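Local coordinates for D-glyceraldehyde dehydrogenase (NADP(+)) (Thermoplasma acidophilum, PDB 5IZD), which oxidises D-glyceraldehyde to (R)-glycerate with NADP(+) in the non-phosphorylated Entner-Doudoroff pathway and works as a homotetramer, at residues L220-G225 with S465-L470; V155-A160 with A456-K461. One frame throughout, in Å; residues are numbered along the deposited sequence.

Interaction 1: L220-G225 with S465-L470; sequences LITMTG and SEYLKL. With NAP (NADP nicotinamide-adenine-dinucleotide phosphate), chain I.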
ATOM      1  N   LEU A 220     -15.216  10.439  16.715  1.00 29.98           N
ATOM      2  CA  LEU A 220     -14.065  11.068  16.071  1.00 29.02           C
ATOM      3  C   LEU A 220     -14.286  12.603  16.065  1.00 28.83           C
ATOM      4  O   LEU A 220     -15.428  13.107  15.902  1.00 29.28           O
ATOM      5  CB  LEU A 220     -13.846  10.510  14.668  1.00 28.82           C
ATOM      6  CG  LEU A 220     -12.619  10.985  13.861  1.00 28.47           C
ATOM      7  CD1 LEU A 220     -12.284   9.988  12.785  1.00 28.22           C
ATOM      8  CD2 LEU A 220     -12.967  12.342  13.181  1.00 28.63           C
ATOM      9  N   ILE A 221     -13.222  13.309  16.399  1.00 28.22           N
ATOM     10  CA  ILE A 221     -13.166  14.771  16.363  1.00 28.12           C
ATOM     11  C   ILE A 221     -12.079  15.195  15.382  1.00 27.45           C
ATOM     12  O   ILE A 221     -10.888  14.815  15.520  1.00 26.95           O
ATOM     13  CB  ILE A 221     -12.929  15.367  17.759  1.00 28.63           C
ATOM     14  CG1 ILE A 221     -14.145  15.049  18.654  1.00 29.37           C
ATOM     15  CG2 ILE A 221     -12.864  16.903  17.697  1.00 28.80           C
ATOM     16  CD1 ILE A 221     -13.859  15.052  20.125  1.00 29.79           C
ATOM     17  N   THR A 222     -12.500  15.954  14.383  1.00 27.10           N
ATOM     18  CA  THR A 222     -11.631  16.572  13.422  1.00 26.76           C
ATOM     19  C   THR A 222     -11.688  18.100  13.599  1.00 26.97           C
ATOM     20  O   THR A 222     -12.778  18.691  13.548  1.00 27.24           O
ATOM     21  CB  THR A 222     -11.921  16.110  11.982  1.00 26.61           C
ATOM     22  OG1 THR A 222     -10.944  16.691  11.111  1.00 26.41           O
ATOM     23  CG2 THR A 222     -13.308  16.450  11.472  1.00 27.06           C
ATOM     24  N   MET A 223     -10.545  18.723  13.878  1.00 26.83           N
ATOM     25  CA  MET A 223     -10.521  20.126  14.357  1.00 27.31           C
ATOM     26  C   MET A 223      -9.287  20.829  13.856  1.00 27.20           C
ATOM     27  O   MET A 223      -8.202  20.214  13.761  1.00 26.66           O
ATOM     28  CB  MET A 223     -10.570  20.211  15.890  1.00 27.70           C
ATOM     29  CG  MET A 223     -10.330  21.582  16.472  1.00 28.25           C
ATOM     30  SD  MET A 223      -8.612  21.978  16.835  1.00 28.80           S
ATOM     31  CE  MET A 223      -8.703  23.524  17.749  1.00 29.07           C
ATOM     32  N   THR A 224      -9.442  22.114  13.560  1.00 27.27           N
ATOM     33  CA  THR A 224      -8.311  22.946  13.212  1.00 27.44           C
ATOM     34  C   THR A 224      -8.505  24.261  13.959  1.00 27.80           C
ATOM     35  O   THR A 224      -9.626  24.716  14.059  1.00 28.07           O
ATOM     36  CB  THR A 224      -8.191  23.115  11.687  1.00 27.58           C
ATOM     37  OG1 THR A 224      -7.917  21.852  11.069  1.00 27.67           O
ATOM     38  CG2 THR A 224      -7.100  24.113  11.290  1.00 27.83           C
ATOM     39  N   GLY A 225      -7.437  24.805  14.521  1.00 27.94           N
ATOM     40  CA  GLY A 225      -7.446  26.061  15.281  1.00 28.61           C
ATOM     41  C   GLY A 225      -6.247  26.267  16.175  1.00 28.85           C
ATOM     42  O   GLY A 225      -5.115  25.801  15.851  1.00 29.08           O
ATOM     43  N   SER A 465      -7.775   8.095   5.111  1.00 26.70           N
ATOM     44  CA  SER A 465      -7.745   6.851   5.925  1.00 26.50           C
ATOM     45  C   SER A 465      -7.874   7.110   7.447  1.00 26.39           C
ATOM     46  O   SER A 465      -8.308   6.241   8.164  1.00 26.00           O
ATOM     47  CB  SER A 465      -6.523   5.968   5.564  1.00 26.70           C
ATOM     48  OG  SER A 465      -6.661   5.614   4.208  1.00 26.99           O
ATOM     49  N   GLU A 466      -7.663   8.368   7.903  1.00 26.50           N
ATOM     50  CA  GLU A 466      -7.862   8.714   9.307  1.00 26.63           C
ATOM     51  C   GLU A 466      -9.320   8.613   9.700  1.00 26.65           C
ATOM     52  O   GLU A 466      -9.617   8.499  10.896  1.00 26.62           O
ATOM     53  CB  GLU A 466      -7.342  10.127   9.676  1.00 26.90           C
ATOM     54  CG  GLU A 466      -5.833  10.347   9.489  1.00 27.11           C
ATOM     55  CD  GLU A 466      -4.892   9.571  10.440  1.00 27.23           C
ATOM     56  OE1 GLU A 466      -5.328   8.709  11.255  1.00 27.58           O
ATOM     57  OE2 GLU A 466      -3.664   9.844  10.357  1.00 27.65           O
ATOM     58  N   TYR A 467     -10.219   8.652   8.727  1.00 26.74           N
ATOM     59  CA  TYR A 467     -11.662   8.546   9.009  1.00 27.13           C
ATOM     60  C   TYR A 467     -12.245   7.117   8.924  1.00 27.49           C
ATOM     61  O   TYR A 467     -13.466   6.898   9.074  1.00 27.50           O
ATOM     62  CB  TYR A 467     -12.415   9.462   8.047  1.00 27.26           C
ATOM     63  CG  TYR A 467     -12.117  10.938   8.258  1.00 27.25           C
ATOM     64  CD1 TYR A 467     -12.856  11.687   9.170  1.00 27.54           C
ATOM     65  CD2 TYR A 467     -11.091  11.599   7.545  1.00 27.17           C
ATOM     66  CE1 TYR A 467     -12.623  13.062   9.346  1.00 27.67           C
ATOM     67  CE2 TYR A 467     -10.838  12.967   7.736  1.00 27.26           C
ATOM     68  CZ  TYR A 467     -11.616  13.694   8.619  1.00 27.45           C
ATOM     69  OH  TYR A 467     -11.355  15.030   8.836  1.00 27.63           O
ATOM     70  N   LEU A 468     -11.363   6.155   8.670  1.00 27.78           N
ATOM     71  CA  LEU A 468     -11.717   4.735   8.651  1.00 28.37           C
ATOM     72  C   LEU A 468     -11.012   4.021   9.800  1.00 29.31           C
ATOM     73  O   LEU A 468      -9.831   4.262  10.095  1.00 28.59           O
ATOM     74  CB  LEU A 468     -11.298   4.131   7.315  1.00 28.20           C
ATOM     75  CG  LEU A 468     -12.057   4.640   6.105  1.00 28.40           C
ATOM     76  CD1 LEU A 468     -11.309   4.281   4.819  1.00 28.74           C
ATOM     77  CD2 LEU A 468     -13.432   4.011   6.069  1.00 28.73           C
ATOM     78  N   LYS A 469     -11.761   3.119  10.438  1.00 30.93           N
ATOM     79  CA  LYS A 469     -11.224   2.211  11.435  1.00 31.81           C
ATOM     80  C   LYS A 469     -10.983   0.819  10.861  1.00 32.02           C
ATOM     81  O   LYS A 469     -11.884   0.257  10.248  1.00 31.45           O
ATOM     82  CB  LYS A 469     -12.208   2.096  12.589  1.00 32.92           C
ATOM     83  CG  LYS A 469     -11.680   1.275  13.748  1.00 34.70           C
ATOM     84  CD  LYS A 469     -10.698   2.111  14.549  1.00 35.92           C
ATOM     85  CE  LYS A 469     -10.046   1.284  15.629  1.00 37.00           C
ATOM     86  NZ  LYS A 469      -9.186   2.247  16.369  1.00 37.47           N
ATOM     87  N   LEU A 470      -9.816   0.266  11.124  1.00 32.48           N
ATOM     88  CA  LEU A 470      -9.449  -1.068  10.705  1.00 33.54           C
ATOM     89  C   LEU A 470      -9.962  -2.017  11.779  1.00 33.29           C
ATOM     90  O   LEU A 470      -9.794  -1.755  12.919  1.00 35.13           O
ATOM     91  CB  LEU A 470      -7.943  -1.167  10.581  1.00 34.74           C
ATOM     92  CG  LEU A 470      -7.276  -2.237   9.716  1.00 36.82           C
ATOM     93  CD1 LEU A 470      -7.790  -2.368   8.318  1.00 37.21           C
ATOM     94  CD2 LEU A 470      -5.771  -2.106   9.676  1.00 37.37           C
TER
HETATM   95  PA  NAP I 601     -10.035  28.329  18.112  1.00 42.11           P
HETATM   96  O1A NAP I 601     -10.511  28.868  19.425  1.00 46.04           O
HETATM   97  O2A NAP I 601      -8.998  27.226  18.127  1.00 46.71           O
HETATM   98  O5B NAP I 601     -11.342  27.853  17.256  1.00 38.53           O
HETATM   99  C5B NAP I 601     -11.385  26.701  16.383  1.00 34.31           C
HETATM  100  C4B NAP I 601     -12.749  25.993  16.492  1.00 32.31           C
HETATM  101  O4B NAP I 601     -12.874  25.365  17.783  1.00 31.06           O
HETATM  102  C3B NAP I 601     -13.940  26.968  16.404  1.00 32.09           C
HETATM  103  O3B NAP I 601     -15.063  26.296  15.773  1.00 31.70           O
HETATM  104  C2B NAP I 601     -14.241  27.259  17.849  1.00 32.28           C
HETATM  105  O2B NAP I 601     -15.533  27.815  18.071  1.00 34.08           O
HETATM  106  C1B NAP I 601     -14.054  25.896  18.458  1.00 30.88           C
HETATM  107  N9A NAP I 601     -13.864  25.871  19.917  1.00 27.38           N
HETATM  108  C8A NAP I 601     -13.453  26.873  20.741  1.00 26.94           C
HETATM  109  N7A NAP I 601     -13.416  26.496  22.001  1.00 28.49           N
HETATM  110  C5A NAP I 601     -13.799  25.151  21.965  1.00 28.35           C
HETATM  111  C6A NAP I 601     -13.946  24.187  22.964  1.00 29.52           C
HETATM  112  N6A NAP I 601     -13.697  24.431  24.256  1.00 31.70           N
HETATM  113  N1A NAP I 601     -14.344  22.949  22.604  1.00 30.61           N
HETATM  114  C2A NAP I 601     -14.620  22.702  21.311  1.00 28.96           C
HETATM  115  N3A NAP I 601     -14.520  23.570  20.295  1.00 29.17           N
HETATM  116  C4A NAP I 601     -14.087  24.783  20.703  1.00 27.12           C
HETATM  117  O3  NAP I 601      -9.472  29.556  17.275  1.00 52.78           O
HETATM  118  PN  NAP I 601      -9.375  31.120  17.645  1.00 70.41           P
HETATM  119  O1N NAP I 601     -10.767  31.707  17.796  1.00 63.76           O
HETATM  120  O2N NAP I 601      -8.553  31.832  16.599  1.00 67.93           O
HETATM  121  O5D NAP I 601      -8.645  31.152  19.011  1.00 68.93           O
HETATM  122  P2B NAP I 601     -15.652  29.428  18.438  1.00 28.93           P
HETATM  123  O1X NAP I 601     -17.144  29.688  18.699  1.00 34.61           O
HETATM  124  O2X NAP I 601     -15.214  30.193  17.280  1.00 27.51           O
HETATM  125  O3X NAP I 601     -14.860  29.726  19.666  1.00 28.38           O
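In the cofactor-binding domain of this aldehyde dehydrogenase, Leu220 and Thr222, on a parallel strand that runs up to the NADP, receive Tyr467 from the C-terminal segment. The tyrosine sits in a type I turn from Ser465 to Leu468, closed by Leu468 N to Ser465 O at 3.1 Å, just where the chain enters its last long strand. The Tyr467 side chain crosses those of Leu220 and Thr222 at about a right angle. Tyr467 CE1 lies 3.9 Å from Leu220 CD2, an apolar contact, while Leu220 CD1 reaches the carbonyl O of Glu466 at 3.6 Å. With Leu220 CG anti to the backbone N (chi1 -176°), both methyls are carried out to the turn. Farther along the ring, Thr222 OG1 donates a hydrogen bond to Tyr467 OH at 2.8 Å. Replacing Tyr467 by an alanine would probably open a gap beside Leu220 CD2 and leave the Thr222 hydroxyl with Lys158 but without its acceptor. Just past the strand, Gly225 CA lies 3.4 Å from NAP O2A, where a CB would clash with that oxygen. Tyr467 thus packs its ring on the Leu220 methyls and shares with Lys158 the buried Thr222 hydroxyl.

Interaction 2: V155-A160 with A456-K461; sequences VARKLA and AGEGSK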
ATOM      1  N   VAL A 155     -14.066  23.598   5.853  1.00 30.97           N
ATOM      2  CA  VAL A 155     -15.288  22.840   5.852  1.00 31.07           C
ATOM      3  C   VAL A 155     -15.226  21.743   4.811  1.00 31.07           C
ATOM      4  O   VAL A 155     -15.487  20.611   5.129  1.00 30.93           O
ATOM      5  CB  VAL A 155     -16.503  23.762   5.644  1.00 31.50           C
ATOM      6  CG1 VAL A 155     -17.755  22.977   5.351  1.00 31.63           C
ATOM      7  CG2 VAL A 155     -16.618  24.685   6.853  1.00 31.51           C
ATOM      8  N   ALA A 156     -14.927  22.101   3.574  1.00 31.32           N
ATOM      9  CA  ALA A 156     -14.681  21.101   2.528  1.00 31.65           C
ATOM     10  C   ALA A 156     -13.647  20.013   2.962  1.00 31.54           C
ATOM     11  O   ALA A 156     -13.861  18.851   2.729  1.00 31.04           O
ATOM     12  CB  ALA A 156     -14.197  21.765   1.238  1.00 31.76           C
ATOM     13  N   ARG A 157     -12.543  20.425   3.566  1.00 31.94           N
ATOM     14  CA  ARG A 157     -11.472  19.499   3.968  1.00 32.87           C
ATOM     15  C   ARG A 157     -11.923  18.399   4.930  1.00 31.95           C
ATOM     16  O   ARG A 157     -11.427  17.312   4.843  1.00 32.22           O
ATOM     17  CB  ARG A 157     -10.327  20.266   4.615  1.00 34.32           C
ATOM     18  CG  ARG A 157      -9.321  19.376   5.342  1.00 35.98           C
ATOM     19  CD  ARG A 157      -8.183  20.214   5.860  1.00 37.49           C
ATOM     20  NE  ARG A 157      -7.348  20.650   4.775  1.00 39.34           N
ATOM     21  CZ  ARG A 157      -6.391  21.567   4.896  1.00 41.19           C
ATOM     22  NH1 ARG A 157      -6.139  22.159   6.065  1.00 40.79           N
ATOM     23  NH2 ARG A 157      -5.682  21.887   3.821  1.00 42.53           N
ATOM     24  N   LYS A 158     -12.820  18.719   5.843  1.00 31.41           N
ATOM     25  CA  LYS A 158     -13.356  17.829   6.841  1.00 31.25           C
ATOM     26  C   LYS A 158     -14.618  17.060   6.408  1.00 31.39           C
ATOM     27  O   LYS A 158     -14.696  15.840   6.636  1.00 31.57           O
ATOM     28  CB  LYS A 158     -13.617  18.642   8.115  1.00 31.63           C
ATOM     29  CG  LYS A 158     -12.290  19.178   8.641  1.00 31.59           C
ATOM     30  CD  LYS A 158     -12.396  19.844   9.981  1.00 31.92           C
ATOM     31  CE  LYS A 158     -11.147  20.636  10.303  1.00 31.81           C
ATOM     32  NZ  LYS A 158      -9.991  19.745  10.524  1.00 32.01           N
ATOM     33  N   LEU A 159     -15.576  17.726   5.759  1.00 31.12           N
ATOM     34  CA  LEU A 159     -16.832  17.060   5.356  1.00 31.17           C
ATOM     35  C   LEU A 159     -16.624  16.060   4.224  1.00 30.23           C
ATOM     36  O   LEU A 159     -17.155  14.974   4.283  1.00 30.19           O
ATOM     37  CB  LEU A 159     -17.950  18.035   4.916  1.00 32.04           C
ATOM     38  CG  LEU A 159     -18.537  19.058   5.877  1.00 32.65           C
ATOM     39  CD1 LEU A 159     -19.577  19.848   5.143  1.00 33.39           C
ATOM     40  CD2 LEU A 159     -19.168  18.456   7.090  1.00 33.03           C
ATOM     41  N   ALA A 160     -15.873  16.412   3.192  1.00 29.55           N
ATOM     42  CA  ALA A 160     -15.734  15.465   2.055  1.00 29.27           C
ATOM     43  C   ALA A 160     -15.194  14.096   2.450  1.00 28.51           C
ATOM     44  O   ALA A 160     -15.857  13.090   2.156  1.00 28.26           O
ATOM     45  CB  ALA A 160     -14.971  16.051   0.888  1.00 29.34           C
ATOM     46  N   ALA A 456      -2.576  13.363  14.191  1.00 27.88           N
ATOM     47  CA  ALA A 456      -2.857  12.782  12.920  1.00 27.86           C
ATOM     48  C   ALA A 456      -2.588  13.810  11.809  1.00 28.35           C
ATOM     49  O   ALA A 456      -1.650  14.584  11.934  1.00 28.62           O
ATOM     50  CB  ALA A 456      -4.242  12.208  12.897  1.00 27.63           C
ATOM     51  N   GLY A 457      -3.381  13.836  10.740  1.00 28.57           N
ATOM     52  CA  GLY A 457      -3.161  14.750   9.632  1.00 28.99           C
ATOM     53  C   GLY A 457      -4.328  14.642   8.663  1.00 29.48           C
ATOM     54  O   GLY A 457      -5.213  13.806   8.882  1.00 29.38           O
ATOM     55  N   GLU A 458      -4.290  15.464   7.612  1.00 29.63           N
ATOM     56  CA  GLU A 458      -5.325  15.570   6.580  1.00 30.12           C
ATOM     57  C   GLU A 458      -4.772  15.670   5.160  1.00 29.74           C
ATOM     58  O   GLU A 458      -3.762  16.312   4.910  1.00 29.90           O
ATOM     59  CB  GLU A 458      -6.186  16.790   6.855  1.00 30.67           C
ATOM     60  CG  GLU A 458      -6.887  16.722   8.186  1.00 31.60           C
ATOM     61  CD  GLU A 458      -7.566  18.056   8.577  1.00 33.15           C
ATOM     62  OE1 GLU A 458      -8.846  18.180   8.597  1.00 33.05           O
ATOM     63  OE2 GLU A 458      -6.756  18.980   8.862  1.00 34.41           O
ATOM     64  N   GLY A 459      -5.446  15.037   4.230  1.00 29.39           N
ATOM     65  CA  GLY A 459      -4.988  14.961   2.895  1.00 29.55           C
ATOM     66  C   GLY A 459      -4.199  13.711   2.620  1.00 29.53           C
ATOM     67  O   GLY A 459      -3.626  13.091   3.516  1.00 29.86           O
ATOM     68  N   SER A 460      -4.118  13.372   1.347  1.00 29.68           N
ATOM     69  CA  SER A 460      -3.525  12.121   0.873  1.00 29.84           C
ATOM     70  C   SER A 460      -4.361  10.903   1.234  1.00 29.61           C
ATOM     71  O   SER A 460      -5.322  10.957   1.976  1.00 28.96           O
ATOM     72  CB  SER A 460      -2.047  11.940   1.333  1.00 29.97           C
ATOM     73  OG  SER A 460      -1.924  11.259   2.592  1.00 30.05           O
ATOM     74  N   LYS A 461      -3.955   9.771   0.684  1.00 29.92           N
ATOM     75  CA  LYS A 461      -4.468   8.465   1.129  1.00 30.17           C
ATOM     76  C   LYS A 461      -4.489   8.342   2.654  1.00 29.22           C
ATOM     77  O   LYS A 461      -5.445   7.836   3.234  1.00 28.81           O
ATOM     78  CB  LYS A 461      -3.561   7.342   0.560  1.00 31.25           C
ATOM     79  CG  LYS A 461      -4.018   5.893   0.834  1.00 32.20           C
ATOM     80  CD  LYS A 461      -3.009   4.815   0.326  1.00 33.39           C
ATOM     81  CE  LYS A 461      -1.575   5.318   0.360  1.00 34.33           C
ATOM     82  NZ  LYS A 461      -0.541   4.297  -0.070  1.00 36.22           N
TER
HETATM   83  O   HOH W   1      -9.724  16.126   6.977  1.00 32.78           O
HETATM   84  O   HOH W   2      -6.416  21.749   8.616  1.00 38.95           O
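Glu458 reaches from the loop before helix 460-465 to the helix carrying Arg157 and Lys158, and its carboxylate is held by a direct salt bridge and by two waters. The tight part is the salt bridge: Lys158 NZ donates to Glu458 OE1 at 2.7 Å, on the syn side but 31° out of the carboxylate plane. A bend at the end of the lysine chain (chi4 -68°) turns the ammonium onto that oxygen, and NZ has further partners on strand 220-224. The Arg157 CD methylene rests against the carboxylate, 3.5 Å from Glu458 OE1. On the looser side, Arg157 NH1 and Glu458 OE2 stay 4.3 Å apart, their planar groups turned 66° against each other, and a water in the guanidinium plane, 2.6 Å from Arg157 NH1, links the two. A second water donates to Glu458 OE1 and to the carbonyl O of Arg157. The salt bridge of Arg157 itself is with Glu441 through NH2. Arg157 probably binds substrate and NADP(+), as in relatives, so Glu458 is probably a second-shell residue for it. The chemistry implies a carboxylate fixed on both oxygens: OE1 is shared by lysine and water, while OE2 is linked to Arg157 NH1 by a water rather than by a direct bond.

Of the four segments, the chain from the N terminus first meets 155-160 on helix 153-164, then strand 220-224, and much later 456-461 and 465-470. Interaction 2 opens first and closes first, spanning 295 residues; interaction 1 spans 239 and closes just afterwards, so the two cross rather than nest. Both loops enclose the seven-stranded sheet that begins at strand 252-256, so the returning chain is tied back onto the cofactor-binding region it left. Because helix 460-465 runs directly into strand 468-476, neighbouring pieces of the C-terminal segment grip a helix and a strand of one domain. Lys158 of interaction 2 probably hydrogen-bonds Thr222 and Thr224 of interaction 1, and both contacts reach the second subunit.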